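Local coordinates for protein acidic lectin (Psophocarpus tetragonolobus, PDB 1F9K) that binds galactosides such as methyl alpha-D-galactopyranoside as a legume lectin holding calcium and manganese, with specificity for the blood-group H antigen, at residues E32-T37 and E221-I226; Y83-D88 and D125-T130; F153-G158 and L178-V183. The protein carries 3 engineered substitutions. All coordinates share one frame; numbering follows the deposited sequence.

Contact 1. Residues E32-T37 and E221-I226; sequences ELTKLT and ETHEII. With NAG (2-acetamido-2-deoxy-beta-D-glucopyranose), chain C.
T34 OG1 meets H223 ND1 at 2.8 Å, a hydrogen bond at the edge of the imidazole, close to the ring plane. The other ring nitrogen is also used: H223 NE2 donates to E221 OE2 over 2.8 Å, the carboxylate oxygen receiving it on its anti side and lying only 9° out of the imidazole plane. Held at two nitrogens, the ring can hardly swing about its CB-CG bond. The threonine hydroxyl reaches ND1 because chi1 of 65° sets OG1 between the backbone N and the carbonyl carbon. E221 itself is tied further, with OE2 bonded to T126 OG1 and OE1 to Q79 NE2, so the imidazole belongs to a longer chain of polar groups in a buried setting. On the backbone, L33 N donates to H223 O (3.0 Å). Next to that bond E32 and E224 form an antiparallel non-hydrogen-bonded pair, both side chains on the same sheet face. L33 CD1 lies against I225 CG1 at 3.7 Å, and both side chains also touch L90 of strand 88-95. Farther along, the methyls L36 CD2 and T222 CG2 meet at 4.0 Å. Within segment 32-37, K35 NZ forms a salt bridge with E32 OE1, its hydrogen bond weak. Short strand 31-32 thus joins an edge of the long strand 222-233 in the back sheet of the legume lectin jelly roll.

Contact 2. Residues Y83-D88 and D125-T130; sequences YPEPAD and DTFQNT. With CA (calcium ion), chain G; MN (manganese (II) ion), chain F; AMG (methyl alpha-D-galactopyranoside), chain E.
The galactose-binding site of this legume lectin is built where A87 and D88 meet F127 and N129, beside the calcium ion, with manganese beyond it. D88 reads two neighbouring hydroxyls of the sugar with its carboxylate: AMG O3 donates to D88 OD1 (2.8 Å) and AMG O4 to D88 OD2 (2.6 Å). F127 turns one ring face to the pyranose; CZ comes within 3.5 Å of AMG C5, and the sugar carbons C4 and C5 sit over that face, toward the rim. Its chi1 of -172° swings the ring away from the backbone N, beside its own carbonyl carbon, and the backbone carbonyl oxygens of E85 and P86 lie at the ring edge. A87 CB rests on F127 CB at 3.5 Å. The peptide between A87 and D88 is cis, a hallmark of the legume lectin fold, and a calcium-bound water donates to both D88 O and D88 OD1, linking that turn to the ion. T126 N also bonds D88 O over 3.1 Å, approaching 44° above the carbonyl plane. N129 works in two directions: OD1 binds calcium at 2.4 Å, while ND2 makes a weak 3.4 Å bond to AMG O3. F127 O, D132 and two waters are further calcium ligands. D125 chelates calcium through both carboxylate oxygens, and its OD2 bridges to manganese, whose shell is completed by E123, D132, H137 and two waters.

Contact 3. Residues F153-G158 and L178-V183; sequences FQLENG and LAFHSV. With NAG (2-acetamido-2-deoxy-beta-D-glucopyranose), chain C.
Loop 153-158 runs past the end of strand 173-180 without any backbone pairing: the CA atoms of E156 and F180 are 7.5 Å apart and those of F153 and L178 8.8 Å, a gap that side chains fill. L178 CD2 sits over one face of the F153 ring, 3.8 Å from its centroid and 21° off the normal, a CH-pi contact displaced toward the rim. The F153 ring also presents CD2 to the edge of F180, where CE2 is 4.1 Å away. F180 is packed from several directions. E156 CG lies over one face of its ring, 4.0 Å from the centroid in a second CH-pi contact, L155 CD1 reaches CZ obliquely at 4.1 Å, and the Q154 carbonyl oxygen stands near CE2. Chi1 places E156 CG over the ring; the bend at chi2 (-51°) then carries the carboxylate to V183, its plane 75° from the ring and OE1 3.5 Å from V183 CG2. L178 and F180 also touch A161 and Y187 on the flanking strands. Past the strand end, H181 meets H181 of the second subunit. On the other segment, G158 O accepts the acetamido N2-H of the NAG at 3.1 Å. No hydrogen bond crosses between the two segments, so the loop is held against the strand by apolar and CH-pi contacts, E156 laying CG on the ring and packing its carboxylate on V183.

Contact 1 is the outer closure: chain leaving strand 31-32 at 32-37 returns to strand 222-233 only after 183 intervening residues. Contacts 2 and 3 both nest inside that loop and follow one another, 83-88 closing on 125-130 before 153-158 closes on 178-183; none cross. Contact 2 joins loops flanking strands 88-95 and 120-125 of the seven-stranded sheet. Contact 3 packs the connection from that sheet to strand 161-168 of the eight-stranded one on strand 173-180. E221 carries contact 1 into contact 2 through T126 and by packing on P86 and A87. Contact 3 stays about 5 Å from both at the nearest atoms, but G158 and E224 share one glycan pocket.

Contact 1. Residues E32-T37 and E221-I226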
loop_
_atom_site.group_PDB
_atom_site.type_symbol
_atom_site.label_atom_id
_atom_site.label_comp_id
_atom_site.label_asym_id
_atom_site.label_seq_id
_atom_site.Cartn_x
_atom_site.Cartn_y
_atom_site.Cartn_z
ATOM N N GLU A 32 9.914 -22.132 9.808
ATOM C CA GLU A 32 8.684 -22.896 9.639
ATOM C C GLU A 32 7.805 -22.772 10.874
ATOM O O GLU A 32 8.097 -23.351 11.915
ATOM C CB GLU A 32 9.015 -24.363 9.383
ATOM C CG GLU A 32 7.819 -25.212 8.982
ATOM C CD GLU A 32 8.146 -26.693 8.870
ATOM O OE1 GLU A 32 8.519 -27.289 9.904
ATOM O OE2 GLU A 32 8.025 -27.254 7.757
ATOM N N LEU A 33 6.710 -22.036 10.745
ATOM C CA LEU A 33 5.809 -21.803 11.871
ATOM C C LEU A 33 4.932 -22.980 12.315
ATOM O O LEU A 33 4.681 -23.152 13.515
ATOM C CB LEU A 33 4.925 -20.581 11.571
ATOM C CG LEU A 33 5.631 -19.218 11.537
ATOM C CD1 LEU A 33 4.687 -18.149 11.014
ATOM C CD2 LEU A 33 6.122 -18.868 12.937
ATOM N N THR A 34 4.466 -23.777 11.356
ATOM C CA THR A 34 3.602 -24.917 11.651
ATOM C C THR A 34 4.122 -26.189 10.996
ATOM O O THR A 34 4.958 -26.125 10.086
ATOM C CB THR A 34 2.156 -24.665 11.149
ATOM O OG1 THR A 34 2.130 -24.563 9.715
ATOM C CG2 THR A 34 1.624 -23.385 11.744
ATOM N N LYS A 35 3.612 -27.338 11.438
ATOM C CA LYS A 35 4.043 -28.615 10.868
ATOM C C LYS A 35 2.917 -29.376 10.192
ATOM O O LYS A 35 1.780 -29.364 10.660
ATOM C CB LYS A 35 4.680 -29.502 11.938
ATOM C CG LYS A 35 5.945 -28.921 12.526
ATOM C CD LYS A 35 6.736 -29.938 13.321
ATOM C CE LYS A 35 7.928 -29.259 13.977
ATOM N NZ LYS A 35 8.676 -28.425 12.985
ATOM N N LEU A 36 3.246 -30.055 9.095
ATOM C CA LEU A 36 2.261 -30.815 8.345
ATOM C C LEU A 36 2.289 -32.301 8.698
ATOM O O LEU A 36 1.345 -33.034 8.405
ATOM C CB LEU A 36 2.504 -30.618 6.858
ATOM C CG LEU A 36 1.283 -30.339 5.974
ATOM C CD1 LEU A 36 0.437 -29.160 6.536
ATOM C CD2 LEU A 36 1.781 -30.042 4.551
ATOM N N THR A 37 3.382 -32.732 9.325
ATOM C CA THR A 37 3.588 -34.116 9.774
ATOM C C THR A 37 4.515 -34.064 10.985
ATOM O O THR A 37 5.359 -33.177 11.103
ATOM C CB THR A 37 4.242 -35.020 8.685
ATOM O OG1 THR A 37 5.343 -34.337 8.078
ATOM C CG2 THR A 37 3.235 -35.388 7.623
ATOM N N GLU A 221 -2.198 -26.305 5.910
ATOM C CA GLU A 221 -1.431 -25.629 4.877
ATOM C C GLU A 221 -0.059 -25.337 5.481
ATOM O O GLU A 221 0.145 -25.513 6.683
ATOM C CB GLU A 221 -2.144 -24.329 4.468
ATOM C CG GLU A 221 -2.182 -23.252 5.563
ATOM C CD GLU A 221 -3.128 -22.101 5.249
ATOM O OE1 GLU A 221 -3.721 -22.104 4.144
ATOM O OE2 GLU A 221 -3.279 -21.203 6.112
ATOM N N THR A 222 0.893 -24.914 4.661
ATOM C CA THR A 222 2.217 -24.622 5.187
ATOM C C THR A 222 2.329 -23.144 5.505
ATOM O O THR A 222 1.678 -22.311 4.877
ATOM C CB THR A 222 3.327 -24.991 4.185
ATOM O OG1 THR A 222 3.229 -24.157 3.025
ATOM C CG2 THR A 222 3.199 -26.438 3.766
ATOM N N HIS A 223 3.150 -22.817 6.494
ATOM C CA HIS A 223 3.359 -21.426 6.890
ATOM C C HIS A 223 4.852 -21.151 7.050
ATOM O O HIS A 223 5.423 -21.354 8.130
ATOM C CB HIS A 223 2.622 -21.140 8.197
ATOM C CG HIS A 223 1.156 -21.406 8.119
ATOM N ND1 HIS A 223 0.528 -22.361 8.889
ATOM C CD2 HIS A 223 0.195 -20.865 7.333
ATOM C CE1 HIS A 223 -0.757 -22.396 8.584
ATOM N NE2 HIS A 223 -0.985 -21.499 7.641
ATOM N N GLU A 224 5.473 -20.701 5.962
ATOM C CA GLU A 224 6.892 -20.405 5.964
ATOM C C GLU A 224 7.232 -18.910 5.874
ATOM O O GLU A 224 6.646 -18.165 5.077
ATOM C CB GLU A 224 7.575 -21.166 4.829
ATOM C CG GLU A 224 7.918 -22.595 5.175
ATOM C CD GLU A 224 8.350 -23.388 3.959
ATOM O OE1 GLU A 224 9.205 -22.908 3.193
ATOM O OE2 GLU A 224 7.835 -24.500 3.763
ATOM N N ILE A 225 8.191 -18.490 6.697
ATOM C CA ILE A 225 8.644 -17.105 6.731
ATOM C C ILE A 225 10.091 -17.055 6.251
ATOM O O ILE A 225 10.998 -17.541 6.923
ATOM C CB ILE A 225 8.563 -16.529 8.164
ATOM C CG1 ILE A 225 7.123 -16.627 8.690
ATOM C CG2 ILE A 225 9.104 -15.108 8.178
ATOM C CD1 ILE A 225 6.075 -16.055 7.751
ATOM N N ILE A 226 10.291 -16.460 5.082
ATOM C CA ILE A 226 11.606 -16.351 4.449
ATOM C C ILE A 226 12.539 -15.286 5.025
ATOM O O ILE A 226 13.721 -15.548 5.259
ATOM C CB ILE A 226 11.454 -16.050 2.962
ATOM C CG1 ILE A 226 10.547 -17.101 2.316
ATOM C CG2 ILE A 226 12.827 -15.971 2.317
ATOM C CD1 ILE A 226 10.158 -16.799 0.889
HETATM C C1 NAG C . 6.532 -22.906 -0.477
HETATM C C2 NAG C . 7.805 -22.993 -1.330
HETATM C C3 NAG C . 7.853 -24.342 -2.029
HETATM C C4 NAG C . 7.811 -25.418 -0.953
HETATM C C5 NAG C . 6.570 -25.255 -0.057
HETATM C C6 NAG C . 6.602 -26.215 1.096
HETATM C C7 NAG C . 9.001 -21.225 -2.435
HETATM C C8 NAG C . 8.991 -20.131 -3.491
HETATM N N2 NAG C . 7.875 -21.925 -2.306
HETATM O O3 NAG C . 9.049 -24.454 -2.796
HETATM O O4 NAG C . 7.796 -26.691 -1.566
HETATM O O5 NAG C . 6.541 -23.936 0.523
HETATM O O6 NAG C . 7.598 -25.823 2.020
HETATM O O7 NAG C . 10.010 -21.419 -1.744
#

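Contact 2. Residues Y83-D88 and D125-T130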
loop_
_atom_site.group_PDB
_atom_site.type_symbol
_atom_site.label_atom_id
_atom_site.label_comp_id
_atom_site.label_asym_id
_atom_site.label_seq_id
_atom_site.Cartn_x
_atom_site.Cartn_y
_atom_site.Cartn_z
ATOM N N TYR A 83 -10.507 -30.023 -0.828
ATOM C CA TYR A 83 -11.363 -30.545 0.247
ATOM C C TYR A 83 -10.313 -31.327 1.023
ATOM O O TYR A 83 -9.457 -31.974 0.427
ATOM C CB TYR A 83 -12.540 -31.511 -0.261
ATOM N N PRO A 84 -10.332 -31.238 2.357
ATOM C CA PRO A 84 -11.260 -30.457 3.157
ATOM C C PRO A 84 -11.400 -28.987 2.809
ATOM O O PRO A 84 -12.337 -28.620 2.110
ATOM C CB PRO A 84 -10.742 -30.674 4.564
ATOM C CG PRO A 84 -10.334 -32.084 4.522
ATOM C CD PRO A 84 -9.588 -32.168 3.218
ATOM N N GLU A 85 -10.481 -28.149 3.272
ATOM C CA GLU A 85 -10.571 -26.700 3.043
ATOM C C GLU A 85 -9.516 -26.187 4.000
ATOM O O GLU A 85 -9.728 -26.205 5.204
ATOM C CB GLU A 85 -11.969 -26.200 3.444
ATOM C CG GLU A 85 -12.464 -24.974 2.662
ATOM C CD GLU A 85 -13.995 -24.756 2.725
ATOM O OE1 GLU A 85 -14.560 -24.628 3.837
ATOM O OE2 GLU A 85 -14.645 -24.697 1.654
ATOM N N PRO A 86 -8.367 -25.713 3.480
ATOM C CA PRO A 86 -7.242 -25.209 4.283
ATOM C C PRO A 86 -7.576 -24.263 5.408
ATOM O O PRO A 86 -8.557 -23.520 5.340
ATOM C CB PRO A 86 -6.338 -24.562 3.251
ATOM C CG PRO A 86 -7.320 -24.023 2.282
ATOM C CD PRO A 86 -8.305 -25.156 2.117
ATOM N N ALA A 87 -6.734 -24.294 6.436
ATOM C CA ALA A 87 -6.886 -23.447 7.615
ATOM C C ALA A 87 -5.536 -23.437 8.337
ATOM O O ALA A 87 -4.722 -24.318 8.087
ATOM C CB ALA A 87 -7.997 -24.018 8.515
ATOM N N ASP A 88 -5.273 -22.463 9.211
ATOM C CA ASP A 88 -6.195 -21.381 9.529
ATOM C C ASP A 88 -5.648 -20.033 9.093
ATOM O O ASP A 88 -6.414 -19.121 8.795
ATOM C CB ASP A 88 -6.492 -21.323 11.040
ATOM C CG ASP A 88 -7.651 -22.212 11.446
ATOM O OD1 ASP A 88 -8.812 -21.799 11.250
ATOM O OD2 ASP A 88 -7.402 -23.329 11.946
ATOM N N ASP A 125 -5.954 -14.481 6.955
ATOM C CA ASP A 125 -6.917 -15.548 7.178
ATOM C C ASP A 125 -7.187 -16.400 5.946
ATOM O O ASP A 125 -7.648 -15.908 4.922
ATOM C CB ASP A 125 -8.233 -14.938 7.673
ATOM C CG ASP A 125 -8.944 -15.803 8.682
ATOM O OD1 ASP A 125 -8.787 -17.033 8.634
ATOM O OD2 ASP A 125 -9.680 -15.259 9.522
ATOM N N THR A 126 -6.914 -17.690 6.065
ATOM C CA THR A 126 -7.134 -18.629 4.981
ATOM C C THR A 126 -8.437 -19.425 5.161
ATOM O O THR A 126 -8.946 -20.005 4.203
ATOM C CB THR A 126 -5.947 -19.615 4.871
ATOM O OG1 THR A 126 -5.774 -20.325 6.112
ATOM C CG2 THR A 126 -4.691 -18.857 4.534
ATOM N N PHE A 127 -8.965 -19.447 6.387
ATOM C CA PHE A 127 -10.202 -20.177 6.709
ATOM C C PHE A 127 -11.328 -19.264 7.177
ATOM O O PHE A 127 -11.124 -18.427 8.047
ATOM C CB PHE A 127 -9.942 -21.206 7.811
ATOM C CG PHE A 127 -11.103 -22.120 8.060
ATOM C CD1 PHE A 127 -11.280 -23.261 7.295
ATOM C CD2 PHE A 127 -12.059 -21.806 9.012
ATOM C CE1 PHE A 127 -12.396 -24.070 7.477
ATOM C CE2 PHE A 127 -13.166 -22.605 9.194
ATOM C CZ PHE A 127 -13.335 -23.736 8.427
ATOM N N GLN A 128 -12.524 -19.455 6.627
ATOM C CA GLN A 128 -13.675 -18.634 7.001
ATOM C C GLN A 128 -14.443 -19.137 8.199
ATOM O O GLN A 128 -15.200 -20.098 8.088
ATOM C CB GLN A 128 -14.649 -18.505 5.831
ATOM C CG GLN A 128 -15.974 -17.840 6.195
ATOM C CD GLN A 128 -16.817 -17.484 4.978
ATOM O OE1 GLN A 128 -16.818 -18.198 3.983
ATOM N NE2 GLN A 128 -17.553 -16.384 5.067
ATOM N N ASN A 129 -14.248 -18.483 9.338
ATOM C CA ASN A 129 -14.949 -18.833 10.564
ATOM C C ASN A 129 -16.331 -18.205 10.484
ATOM O O ASN A 129 -16.682 -17.597 9.474
ATOM C CB ASN A 129 -14.213 -18.299 11.792
ATOM C CG ASN A 129 -12.969 -19.113 12.138
ATOM O OD1 ASN A 129 -11.961 -19.074 11.438
ATOM N ND2 ASN A 129 -13.045 -19.857 13.226
ATOM N N THR A 130 -17.112 -18.350 11.548
ATOM C CA THR A 130 -18.472 -17.811 11.588
ATOM C C THR A 130 -18.489 -16.287 11.641
ATOM O O THR A 130 -19.517 -15.659 11.382
ATOM C CB THR A 130 -19.256 -18.349 12.813
ATOM O OG1 THR A 130 -18.773 -17.727 14.012
ATOM C CG2 THR A 130 -19.087 -19.843 12.932
HETATM CA CA CA G . -10.623 -17.533 10.176
HETATM MN MN MN F . -10.650 -13.176 9.432
HETATM C C1 AMG E . -12.941 -25.427 13.235
HETATM C C2 AMG E . -12.066 -24.304 13.800
HETATM C C3 AMG E . -11.644 -23.356 12.652
HETATM C C4 AMG E . -10.981 -24.145 11.491
HETATM C C5 AMG E . -11.823 -25.358 11.078
HETATM C C6 AMG E . -11.005 -26.282 10.202
HETATM C C7 AMG E . -15.009 -25.863 12.111
HETATM O O1 AMG E . -14.138 -24.903 12.736
HETATM O O2 AMG E . -12.747 -23.599 14.837
HETATM O O3 AMG E . -10.744 -22.368 13.142
HETATM O O4 AMG E . -9.678 -24.591 11.849
HETATM O O5 AMG E . -12.207 -26.136 12.237
HETATM O O6 AMG E . -11.837 -27.091 9.389
HETATM O O HOH W 1 -10.394 -22.382 3.323
HETATM O O HOH W 2 -8.937 -19.035 10.377
HETATM O O HOH W 3 -12.089 -11.434 10.119
HETATM O O HOH W 4 -10.153 -13.666 11.493
HETATM O O HOH W 5 -9.656 -16.760 12.028
#

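Contact 3. Residues F153-G158 and L178-V183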
loop_
_atom_site.group_PDB
_atom_site.type_symbol
_atom_site.label_atom_id
_atom_site.label_comp_id
_atom_site.label_asym_id
_atom_site.label_seq_id
_atom_site.Cartn_x
_atom_site.Cartn_y
_atom_site.Cartn_z
ATOM N N PHE A 153 -8.214 -11.135 -0.939
ATOM C CA PHE A 153 -7.085 -11.234 -1.869
ATOM C C PHE A 153 -6.943 -12.656 -2.419
ATOM O O PHE A 153 -7.364 -13.632 -1.785
ATOM C CB PHE A 153 -5.756 -10.797 -1.201
ATOM C CG PHE A 153 -5.193 -11.801 -0.224
ATOM C CD1 PHE A 153 -5.645 -11.846 1.095
ATOM C CD2 PHE A 153 -4.281 -12.753 -0.640
ATOM C CE1 PHE A 153 -5.204 -12.830 1.976
ATOM C CE2 PHE A 153 -3.831 -13.743 0.234
ATOM C CZ PHE A 153 -4.300 -13.779 1.550
ATOM N N GLN A 154 -6.368 -12.764 -3.613
ATOM C CA GLN A 154 -6.136 -14.049 -4.249
ATOM C C GLN A 154 -4.816 -14.518 -3.674
ATOM O O GLN A 154 -3.884 -13.730 -3.545
ATOM C CB GLN A 154 -5.986 -13.872 -5.749
ATOM C CG GLN A 154 -7.263 -13.485 -6.447
ATOM C CD GLN A 154 -8.165 -14.676 -6.646
ATOM O OE1 GLN A 154 -7.734 -15.691 -7.199
ATOM N NE2 GLN A 154 -9.421 -14.571 -6.199
ATOM N N LEU A 155 -4.728 -15.781 -3.301
ATOM C CA LEU A 155 -3.484 -16.297 -2.767
ATOM C C LEU A 155 -2.771 -17.007 -3.892
ATOM O O LEU A 155 -3.413 -17.723 -4.667
ATOM C CB LEU A 155 -3.753 -17.301 -1.660
ATOM C CG LEU A 155 -2.516 -17.950 -1.069
ATOM C CD1 LEU A 155 -1.832 -16.955 -0.145
ATOM C CD2 LEU A 155 -2.910 -19.193 -0.304
ATOM N N GLU A 156 -1.457 -16.809 -4.011
ATOM C CA GLU A 156 -0.696 -17.494 -5.058
ATOM C C GLU A 156 -0.123 -18.708 -4.373
ATOM O O GLU A 156 0.856 -18.608 -3.650
ATOM C CB GLU A 156 0.415 -16.607 -5.611
ATOM C CG GLU A 156 -0.098 -15.419 -6.401
ATOM C CD GLU A 156 -1.106 -15.817 -7.465
ATOM O OE1 GLU A 156 -0.776 -16.701 -8.281
ATOM O OE2 GLU A 156 -2.226 -15.249 -7.488
ATOM N N ASN A 157 -0.742 -19.858 -4.605
ATOM C CA ASN A 157 -0.326 -21.077 -3.929
ATOM C C ASN A 157 1.135 -21.430 -4.074
ATOM O O ASN A 157 1.596 -21.746 -5.166
ATOM C CB ASN A 157 -1.193 -22.264 -4.370
ATOM C CG ASN A 157 -1.350 -23.319 -3.274
ATOM O OD1 ASN A 157 -2.313 -24.084 -3.280
ATOM N ND2 ASN A 157 -0.405 -23.362 -2.331
ATOM N N GLY A 158 1.845 -21.388 -2.950
ATOM C CA GLY A 158 3.256 -21.713 -2.941
ATOM C C GLY A 158 4.134 -20.601 -3.478
ATOM O O GLY A 158 5.351 -20.782 -3.597
ATOM N N LEU A 178 0.199 -5.924 0.701
ATOM C CA LEU A 178 0.499 -7.286 0.311
ATOM C C LEU A 178 0.815 -7.311 -1.174
ATOM O O LEU A 178 -0.015 -6.920 -2.004
ATOM C CB LEU A 178 -0.719 -8.177 0.579
ATOM C CG LEU A 178 -0.564 -9.642 0.167
ATOM C CD1 LEU A 178 0.562 -10.283 0.968
ATOM C CD2 LEU A 178 -1.868 -10.377 0.384
ATOM N N ALA A 179 2.004 -7.783 -1.518
ATOM C CA ALA A 179 2.383 -7.854 -2.918
ATOM C C ALA A 179 2.864 -9.239 -3.354
ATOM O O ALA A 179 3.571 -9.937 -2.623
ATOM C CB ALA A 179 3.464 -6.813 -3.214
ATOM N N PHE A 180 2.444 -9.629 -4.549
ATOM C CA PHE A 180 2.847 -10.881 -5.171
ATOM C C PHE A 180 3.470 -10.387 -6.478
ATOM O O PHE A 180 2.790 -10.207 -7.487
ATOM C CB PHE A 180 1.635 -11.769 -5.467
ATOM C CG PHE A 180 1.098 -12.482 -4.269
ATOM C CD1 PHE A 180 1.817 -13.516 -3.687
ATOM C CD2 PHE A 180 -0.139 -12.134 -3.725
ATOM C CE1 PHE A 180 1.314 -14.199 -2.578
ATOM C CE2 PHE A 180 -0.647 -12.821 -2.610
ATOM C CZ PHE A 180 0.085 -13.855 -2.041
ATOM N N HIS A 181 4.767 -10.141 -6.446
ATOM C CA HIS A 181 5.463 -9.626 -7.612
ATOM C C HIS A 181 5.473 -10.544 -8.845
ATOM O O HIS A 181 5.234 -10.083 -9.966
ATOM C CB HIS A 181 6.877 -9.243 -7.184
ATOM C CG HIS A 181 6.914 -8.111 -6.203
ATOM N ND1 HIS A 181 7.735 -8.103 -5.094
ATOM C CD2 HIS A 181 6.221 -6.948 -6.160
ATOM C CE1 HIS A 181 7.546 -6.989 -4.406
ATOM N NE2 HIS A 181 6.630 -6.271 -5.034
ATOM N N SER A 182 5.727 -11.833 -8.642
ATOM C CA SER A 182 5.765 -12.787 -9.751
ATOM C C SER A 182 4.574 -12.614 -10.686
ATOM O O SER A 182 4.718 -12.591 -11.902
ATOM C CB SER A 182 5.779 -14.229 -9.219
ATOM O OG SER A 182 4.542 -14.586 -8.612
ATOM N N VAL A 183 3.389 -12.505 -10.101
ATOM C CA VAL A 183 2.149 -12.338 -10.856
ATOM C C VAL A 183 1.812 -10.843 -11.014
ATOM O O VAL A 183 0.982 -10.446 -11.847
ATOM C CB VAL A 183 1.012 -13.053 -10.115
ATOM C CG1 VAL A 183 -0.292 -12.947 -10.898
ATOM C CG2 VAL A 183 1.410 -14.498 -9.892
HETATM C C1 NAG C . 6.532 -22.906 -0.477
HETATM C C2 NAG C . 7.805 -22.993 -1.330
HETATM C C3 NAG C . 7.853 -24.342 -2.029
HETATM C C4 NAG C . 7.811 -25.418 -0.953
HETATM C C5 NAG C . 6.570 -25.255 -0.057
HETATM C C6 NAG C . 6.602 -26.215 1.096
HETATM C C7 NAG C . 9.001 -21.225 -2.435
HETATM C C8 NAG C . 8.991 -20.131 -3.491
HETATM N N2 NAG C . 7.875 -21.925 -2.306
HETATM O O3 NAG C . 9.049 -24.454 -2.796
HETATM O O4 NAG C . 7.796 -26.691 -1.566
HETATM O O5 NAG C . 6.541 -23.936 0.523
HETATM O O6 NAG C . 7.598 -25.823 2.020
HETATM O O7 NAG C . 10.010 -21.419 -1.744
#